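Local structure of Alpha/beta hydrolase (Streptomyces albidoflavus, 6KSU) at residues A[142-145]-A[146-149]; A[210-213]-A[214-217]; A[274-278]-A[279-283]; A[288-291]-A[292-295]. The protein probably catalyses the macrolactamisation (cyclisation) of non-ribosomal peptides, as a cyclase of the penicillin-binding-protein and beta-lactamase family. One frame throughout, in Å; residues are numbered along the deposited sequence.

All four contacts are local, made within one continuous run of chain, and all belong to the beta-lactamase-like part of the protein; the eight-stranded barrel of strands 394-398 to 466-470 contributes to none. Along the chain they follow one another as two neighbouring pairs. Contact 1, in the loop between helices 128-132 and 153-160, meets contact 2, in the loop after helix 194-206, where Pro216 packs on the backbone of Arg148 and Gly149; their centres are 15 Å apart. Contact 3 leads into helix 286-293, which carries contact 4, and Arg275 rests on Val289, with centres 16 Å apart. Between the pairs the centres lie 28 to 38 Å apart, so the pairs occupy separate regions of the same domain.

Contact 1: A[142-145]-A[146-149]; sequences IEYD and EMRG
A chi1 of -160° carries the Tyr144 ring to the carbonyl side of its own backbone, alongside Glu146 and Met147, while a bend at chi2 in both Glu143 and Glu146 brings their carboxylates together. The backbone here is a type I beta turn from Tyr144 to Met147, in the loop between helices 128-132 and 153-160. It is closed by Met147 N donating to Tyr144 O at 3.2 Å, a fairly straight bond at the hydrogen (160°) although the donor sits well above the carbonyl plane. The phenol ring turns one face to the turn backbone: Met147 N lies over that face, displaced toward the rim, and Glu146 C is on the same face. Met147 CB touches CD2 of Tyr144 at 3.4 Å, and Glu146 CB approaches CE1 of Tyr144 at 3.6 Å, so the ring is lined by the second half of its own turn. Beyond CB the Met147 chain runs extended, away from the ring, and reaches Leu249 and Tyr152; Arg154 of helix 153-160 touches both Tyr144 and Met147. At the exposed surface the carboxylates of Glu143 and Glu146 meet with their planes 84° apart. At this spacing one of the two acids is probably protonated: Glu143 OE1 sits 2.7 Å from both OE1 and OE2 of Glu146.

Contact 2: A[210-213]-A[214-217]; sequences PAFL and HDPR
An Asx turn at Asp215, tied off by Arg217, sets a carboxylate and a guanidinium beside the ring of Phe212. Asp215 OD1 accepts the backbone N of Arg217 at 3.1 Å, from above the carboxylate plane, and also takes Arg217 NE at 2.8 Å on its syn lone pair. Arg217 NH2 completes the side-on, two-nitrogen salt bridge by donating to Asp215 OD2 at 2.6 Å. All three bonds are nearly straight, and the two from the side chain hold the guanidinium edge-on to the acid. The bend at chi3 (-60°) turns the arginine back to make this reach. Together the pair borders Phe212: NH2 of Arg217 is 3.9 Å from Phe212 CE2, with guanidinium and ring planes 79° apart, and OD2 of Asp215 is 4.0 Å from Phe212 CD2. Nearer the backbone, Phe212 CB packs on His214 O at 3.7 Å, and Leu213 O lies over one face of the imidazole of His214. Helix 194-206 backs this surface loop through Trp195, whose ring meets Phe212 and whose NE1 bonds to His214 O. Residues 211-213 run beside strand 258-259, Ala211 being joined to Val258 by backbone hydrogen bonding.

Contact 3: A[274-278]-A[279-283]; sequences DRKTF and AQHDL
Phe278 O accepts a hydrogen bond from His281 N at 3.2 Å, closing a type I beta turn from Phe278 to His281; CD2 of the same histidine is merely close to this oxygen, 3.1 Å away near the imidazole plane. The turn joins two 3-10 segments in the loop between helices 261-268 and 286-293. In the first, Asp274 O takes two donors, N and OG1 of Thr277. With chi1 at 73°, the imidazole of His281 tucks back over that segment, its CB 3.1 Å from Arg275 O. Lys276 CD lies over one face of the imidazole and Asp282 OD1 over the other. Arg275 comes to the ring edge with its guanidinium turned 75° from the imidazole, NH2 being 3.4 Å from His281 ND1 and 3.0 Å from His281 O; its NH1 is held by Leu284 O and Pro270 O. Gln280 crosses the ring of Phe278 at about a right angle, amide plane perpendicular to ring plane, its CB 3.5 Å from CE2 of Phe278 and its OE1 over the face near the rim. With Lys276 NZ only 3.5 Å from His281 ND1, and the arginine alongside, two positive groups would probably favour a neutral imidazole, an effect the Asp282 carboxylate would partly offset.

Contact 4: A[288-291]-A[292-295]; sequences AVLA and MRTC
Main-chain hydrogen bonds tie 288-291 to 292-294 over the last turn of helix 286-293. Met292 N donates to Ala288 O at 2.9 Å and Arg293 N to Val289 O at 3.2 Å, the regular helical pattern. At Thr294 the pattern tightens: its N bonds to Ala291 O at 3.1 Å, three residues back. One side-chain bond joins them. Thr294 OG1, anti to its own carbonyl carbon (chi1 -57°), donates to Leu290 O at 2.5 Å from above the carbonyl plane, and the same oxygen takes weak bonds from Thr294 N and Arg293 N. The rest is van der Waals packing of alkyl groups against polar atoms. Arg293 runs alongside Val289, pointing the same way; its NH1 touches Val289 CG1 at 3.3 Å and bonds weakly to His271 O, while Val289 O lies over one face of the guanidinium. Met292 CG lies 3.3 Å from Ala288 O, and its side chain goes on to pack against Ala90 and Met94 of helix 85-98. A threonine hydroxyl on the carbonyl four residues back is a familiar helical feature that here falls at the end; the shift to three-residue bonding, with Thr294 the first residue to leave helical phi/psi, marks the helix C-terminus.

Contact 1: A[142-145]-A[146-149]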
# COMPACT_ATOMS: atom_id res chain seq x y z
N ILE A 142 -14.88 4.71 2.41
CA ILE A 142 -16.15 5.13 3.02
C ILE A 142 -16.05 6.62 3.35
O ILE A 142 -15.10 7.04 4.02
CB ILE A 142 -16.45 4.33 4.30
CG1 ILE A 142 -16.97 2.94 3.96
CG2 ILE A 142 -17.46 5.05 5.17
CD1 ILE A 142 -17.21 2.09 5.18
N GLU A 143 -17.02 7.41 2.88
CA GLU A 143 -17.12 8.82 3.24
C GLU A 143 -17.13 9.00 4.75
O GLU A 143 -18.08 8.60 5.42
CB GLU A 143 -18.38 9.46 2.65
CG GLU A 143 -18.50 11.00 2.74
CD GLU A 143 -18.86 11.56 4.14
OE1 GLU A 143 -20.07 11.67 4.48
OE2 GLU A 143 -17.93 11.94 4.88
N TYR A 144 -16.07 9.59 5.29
CA TYR A 144 -16.16 10.14 6.63
C TYR A 144 -15.37 11.44 6.68
O TYR A 144 -14.52 11.66 7.55
CB TYR A 144 -15.69 9.17 7.70
CG TYR A 144 -16.25 9.58 9.03
CD1 TYR A 144 -17.61 9.81 9.18
CD2 TYR A 144 -15.42 9.83 10.12
CE1 TYR A 144 -18.14 10.24 10.38
CE2 TYR A 144 -15.95 10.25 11.33
CZ TYR A 144 -17.31 10.45 11.45
OH TYR A 144 -17.85 10.88 12.65
N ASP A 145 -15.67 12.34 5.75
CA ASP A 145 -15.17 13.71 5.82
C ASP A 145 -15.76 14.47 7.00
O ASP A 145 -15.41 15.63 7.22
CB ASP A 145 -15.46 14.43 4.51
CG ASP A 145 -14.72 13.81 3.34
OD1 ASP A 145 -13.56 13.38 3.55
OD2 ASP A 145 -15.28 13.76 2.23
N GLU A 146 -16.61 13.81 7.76
CA GLU A 146 -17.22 14.34 8.96
C GLU A 146 -16.33 14.21 10.20
O GLU A 146 -16.69 14.73 11.26
CB GLU A 146 -18.58 13.64 9.14
CG GLU A 146 -19.72 14.19 8.20
CD GLU A 146 -20.18 13.26 7.05
OE1 GLU A 146 -20.14 12.02 7.19
OE2 GLU A 146 -20.63 13.77 6.00
N MET A 147 -15.15 13.58 10.09
CA MET A 147 -14.23 13.42 11.21
C MET A 147 -13.41 14.68 11.44
O MET A 147 -12.83 15.23 10.50
CB MET A 147 -13.26 12.26 10.97
CG MET A 147 -12.17 12.09 12.05
SD MET A 147 -11.20 10.55 11.91
CE MET A 147 -9.87 10.84 13.08
N ARG A 148 -13.31 15.10 12.69
CA ARG A 148 -12.55 16.33 12.91
C ARG A 148 -11.46 16.21 13.96
O ARG A 148 -10.40 16.81 13.79
CB ARG A 148 -13.51 17.46 13.29
CG ARG A 148 -13.72 18.46 12.17
CD ARG A 148 -14.97 19.29 12.38
NE ARG A 148 -15.42 19.90 11.13
CZ ARG A 148 -16.41 19.44 10.39
NH1 ARG A 148 -17.07 18.34 10.76
NH2 ARG A 148 -16.75 20.06 9.26
N GLY A 149 -11.69 15.47 15.04
CA GLY A 149 -10.69 15.35 16.08
C GLY A 149 -9.74 14.21 15.80
O GLY A 149 -9.77 13.60 14.73

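Contact 2: A[210-213]-A[214-217]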
# COMPACT_ATOMS: atom_id res chain seq x y z
N PRO A 210 8.27 12.59 13.81
CA PRO A 210 6.89 12.36 13.35
C PRO A 210 6.39 13.50 12.48
O PRO A 210 6.55 14.67 12.81
CB PRO A 210 6.09 12.26 14.65
CG PRO A 210 7.13 12.05 15.74
CD PRO A 210 8.33 12.78 15.28
N ALA A 211 5.73 13.14 11.38
CA ALA A 211 5.07 14.12 10.55
C ALA A 211 3.89 13.45 9.87
O ALA A 211 3.90 12.24 9.59
CB ALA A 211 6.05 14.73 9.54
N PHE A 212 2.85 14.24 9.61
CA PHE A 212 1.60 13.72 9.10
C PHE A 212 1.08 14.66 8.02
O PHE A 212 1.36 15.86 8.05
CB PHE A 212 0.55 13.60 10.21
CG PHE A 212 1.03 12.82 11.42
CD1 PHE A 212 0.83 11.45 11.50
CD2 PHE A 212 1.68 13.46 12.47
CE1 PHE A 212 1.27 10.73 12.61
CE2 PHE A 212 2.12 12.75 13.57
CZ PHE A 212 1.92 11.38 13.64
N LEU A 213 0.34 14.08 7.06
CA LEU A 213 -0.46 14.89 6.14
C LEU A 213 -1.34 15.86 6.92
O LEU A 213 -1.35 17.06 6.65
CB LEU A 213 -1.31 13.97 5.24
CG LEU A 213 -0.45 13.19 4.25
CD1 LEU A 213 -1.29 12.30 3.29
CD2 LEU A 213 0.44 14.21 3.48
N HIS A 214 -2.08 15.35 7.90
CA HIS A 214 -2.90 16.19 8.77
C HIS A 214 -2.78 15.71 10.20
O HIS A 214 -3.02 14.53 10.48
CB HIS A 214 -4.38 16.15 8.35
CG HIS A 214 -4.60 16.43 6.89
ND1 HIS A 214 -4.40 17.69 6.35
CD2 HIS A 214 -5.01 15.63 5.88
CE1 HIS A 214 -4.68 17.64 5.05
NE2 HIS A 214 -5.05 16.41 4.74
N ASP A 215 -2.47 16.63 11.09
CA ASP A 215 -2.42 16.36 12.53
C ASP A 215 -3.53 17.15 13.22
O ASP A 215 -3.41 18.38 13.36
CB ASP A 215 -1.05 16.74 13.10
CG ASP A 215 -0.84 16.23 14.51
OD1 ASP A 215 -1.84 15.84 15.15
OD2 ASP A 215 0.32 16.25 15.00
N PRO A 216 -4.62 16.50 13.65
CA PRO A 216 -5.72 17.23 14.29
C PRO A 216 -5.49 17.58 15.75
O PRO A 216 -6.39 18.14 16.38
CB PRO A 216 -6.91 16.26 14.14
CG PRO A 216 -6.26 14.91 14.15
CD PRO A 216 -4.88 15.06 13.55
N ARG A 217 -4.33 17.25 16.31
CA ARG A 217 -4.16 17.59 17.72
C ARG A 217 -3.56 18.98 17.86
O ARG A 217 -2.76 19.40 17.02
CB ARG A 217 -3.26 16.57 18.42
CG ARG A 217 -3.64 15.11 18.23
CD ARG A 217 -2.44 14.21 18.50
NE ARG A 217 -1.33 14.53 17.61
CZ ARG A 217 -0.08 14.11 17.76
NH1 ARG A 217 0.25 13.35 18.80
NH2 ARG A 217 0.84 14.46 16.87

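Contact 3: A[274-278]-A[279-283]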
# COMPACT_ATOMS: atom_id res chain seq x y z
N ASP A 274 19.83 -10.05 10.37
CA ASP A 274 20.82 -9.46 11.27
C ASP A 274 20.20 -8.52 12.31
O ASP A 274 20.89 -7.64 12.82
CB ASP A 274 21.88 -8.72 10.45
CG ASP A 274 21.32 -7.47 9.75
OD1 ASP A 274 20.08 -7.27 9.79
OD2 ASP A 274 22.12 -6.70 9.17
N ARG A 275 18.92 -8.70 12.64
CA ARG A 275 18.21 -7.78 13.52
C ARG A 275 18.83 -7.67 14.92
O ARG A 275 18.54 -6.71 15.64
CB ARG A 275 16.75 -8.20 13.65
CG ARG A 275 16.60 -9.52 14.40
CD ARG A 275 15.15 -9.91 14.68
NE ARG A 275 14.75 -9.64 16.06
CZ ARG A 275 13.72 -8.86 16.39
NH1 ARG A 275 12.99 -8.31 15.43
NH2 ARG A 275 13.40 -8.66 17.65
N LYS A 276 19.65 -8.65 15.34
CA LYS A 276 20.26 -8.53 16.67
C LYS A 276 21.32 -7.43 16.71
O LYS A 276 21.69 -6.99 17.81
CB LYS A 276 20.86 -9.87 17.12
CG LYS A 276 19.87 -11.04 17.25
CD LYS A 276 18.89 -10.89 18.41
CE LYS A 276 17.45 -11.23 18.00
NZ LYS A 276 16.48 -11.04 19.13
N THR A 277 21.81 -6.96 15.56
CA THR A 277 22.71 -5.81 15.52
C THR A 277 21.98 -4.48 15.64
O THR A 277 22.63 -3.45 15.85
CB THR A 277 23.51 -5.78 14.22
OG1 THR A 277 22.67 -5.34 13.15
CG2 THR A 277 24.09 -7.15 13.90
N PHE A 278 20.66 -4.47 15.49
CA PHE A 278 19.89 -3.23 15.58
C PHE A 278 19.53 -2.99 17.04
O PHE A 278 18.93 -3.85 17.69
CB PHE A 278 18.64 -3.33 14.70
CG PHE A 278 17.85 -2.06 14.63
CD1 PHE A 278 18.40 -0.93 14.07
CD2 PHE A 278 16.57 -2.00 15.14
CE1 PHE A 278 17.66 0.25 14.00
CE2 PHE A 278 15.84 -0.83 15.09
CZ PHE A 278 16.39 0.30 14.52
N ALA A 279 19.91 -1.81 17.56
CA ALA A 279 19.76 -1.57 19.00
C ALA A 279 18.30 -1.60 19.43
O ALA A 279 18.00 -1.93 20.58
CB ALA A 279 20.38 -0.23 19.37
N GLN A 280 17.37 -1.27 18.54
CA GLN A 280 15.96 -1.21 18.90
C GLN A 280 15.18 -2.43 18.40
O GLN A 280 13.98 -2.34 18.14
CB GLN A 280 15.35 0.09 18.39
CG GLN A 280 15.77 1.33 19.16
CD GLN A 280 17.20 1.75 18.86
OE1 GLN A 280 17.64 1.70 17.70
NE2 GLN A 280 17.94 2.16 19.90
N HIS A 281 15.84 -3.58 18.28
CA HIS A 281 15.14 -4.77 17.81
C HIS A 281 14.07 -5.24 18.80
O HIS A 281 13.06 -5.82 18.38
CB HIS A 281 16.13 -5.89 17.49
CG HIS A 281 16.74 -6.55 18.70
ND1 HIS A 281 16.15 -7.61 19.36
CD2 HIS A 281 17.92 -6.33 19.33
CE1 HIS A 281 16.92 -7.99 20.36
NE2 HIS A 281 18.00 -7.23 20.37
N ASP A 282 14.25 -4.99 20.11
CA ASP A 282 13.23 -5.37 21.09
C ASP A 282 11.89 -4.72 20.79
O ASP A 282 10.85 -5.22 21.23
CB ASP A 282 13.66 -4.99 22.51
CG ASP A 282 14.60 -6.01 23.16
OD1 ASP A 282 15.83 -5.76 23.19
OD2 ASP A 282 14.11 -7.05 23.69
N LEU A 283 11.90 -3.61 20.03
CA LEU A 283 10.69 -2.86 19.74
C LEU A 283 9.69 -3.68 18.92
O LEU A 283 8.47 -3.47 19.03
CB LEU A 283 11.06 -1.59 18.98
CG LEU A 283 10.10 -0.43 19.12
CD1 LEU A 283 10.06 0.02 20.57
CD2 LEU A 283 10.58 0.69 18.22

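Contact 4: A[288-291]-A[292-295]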
# COMPACT_ATOMS: atom_id res chain seq x y z
N ALA A 288 6.63 -11.39 15.96
CA ALA A 288 5.79 -10.44 15.23
C ALA A 288 6.32 -10.21 13.81
O ALA A 288 5.55 -10.21 12.84
CB ALA A 288 5.69 -9.13 16.00
N VAL A 289 7.63 -10.02 13.68
CA VAL A 289 8.26 -9.87 12.37
C VAL A 289 7.86 -11.02 11.44
O VAL A 289 7.52 -10.81 10.26
CB VAL A 289 9.80 -9.80 12.53
CG1 VAL A 289 10.48 -10.15 11.25
CG2 VAL A 289 10.20 -8.43 12.94
N LEU A 290 7.92 -12.25 11.96
CA LEU A 290 7.60 -13.41 11.14
C LEU A 290 6.12 -13.43 10.78
O LEU A 290 5.76 -13.79 9.65
CB LEU A 290 7.99 -14.70 11.87
CG LEU A 290 7.68 -15.99 11.11
CD1 LEU A 290 8.42 -16.06 9.78
CD2 LEU A 290 7.95 -17.22 11.97
N ALA A 291 5.26 -13.01 11.70
CA ALA A 291 3.83 -12.93 11.42
C ALA A 291 3.51 -11.90 10.32
O ALA A 291 2.73 -12.19 9.40
CB ALA A 291 3.09 -12.59 12.71
N MET A 292 4.11 -10.70 10.40
CA MET A 292 3.91 -9.68 9.37
C MET A 292 4.29 -10.19 7.99
O MET A 292 3.68 -9.81 6.99
CB MET A 292 4.72 -8.43 9.71
CG MET A 292 4.22 -7.78 10.96
SD MET A 292 4.87 -6.15 11.23
CE MET A 292 4.38 -5.34 9.69
N ARG A 293 5.30 -11.06 7.95
CA ARG A 293 5.83 -11.66 6.74
C ARG A 293 5.05 -12.90 6.29
O ARG A 293 5.14 -13.27 5.11
CB ARG A 293 7.29 -12.05 7.00
CG ARG A 293 8.09 -12.38 5.80
CD ARG A 293 9.57 -12.14 6.05
NE ARG A 293 10.26 -13.05 6.96
CZ ARG A 293 11.05 -12.66 7.96
NH1 ARG A 293 11.23 -11.37 8.23
NH2 ARG A 293 11.64 -13.56 8.72
N THR A 294 4.32 -13.56 7.18
CA THR A 294 3.69 -14.83 6.83
C THR A 294 2.38 -14.58 6.08
O THR A 294 1.43 -14.01 6.64
CB THR A 294 3.45 -15.69 8.07
OG1 THR A 294 4.69 -15.90 8.73
CG2 THR A 294 2.85 -17.06 7.68
N CYS A 295 2.32 -14.99 4.82
CA CYS A 295 1.17 -14.67 4.00
C CYS A 295 -0.04 -15.53 4.37
O CYS A 295 0.08 -16.65 4.85
CB CYS A 295 1.50 -14.84 2.52
SG CYS A 295 2.75 -13.62 1.95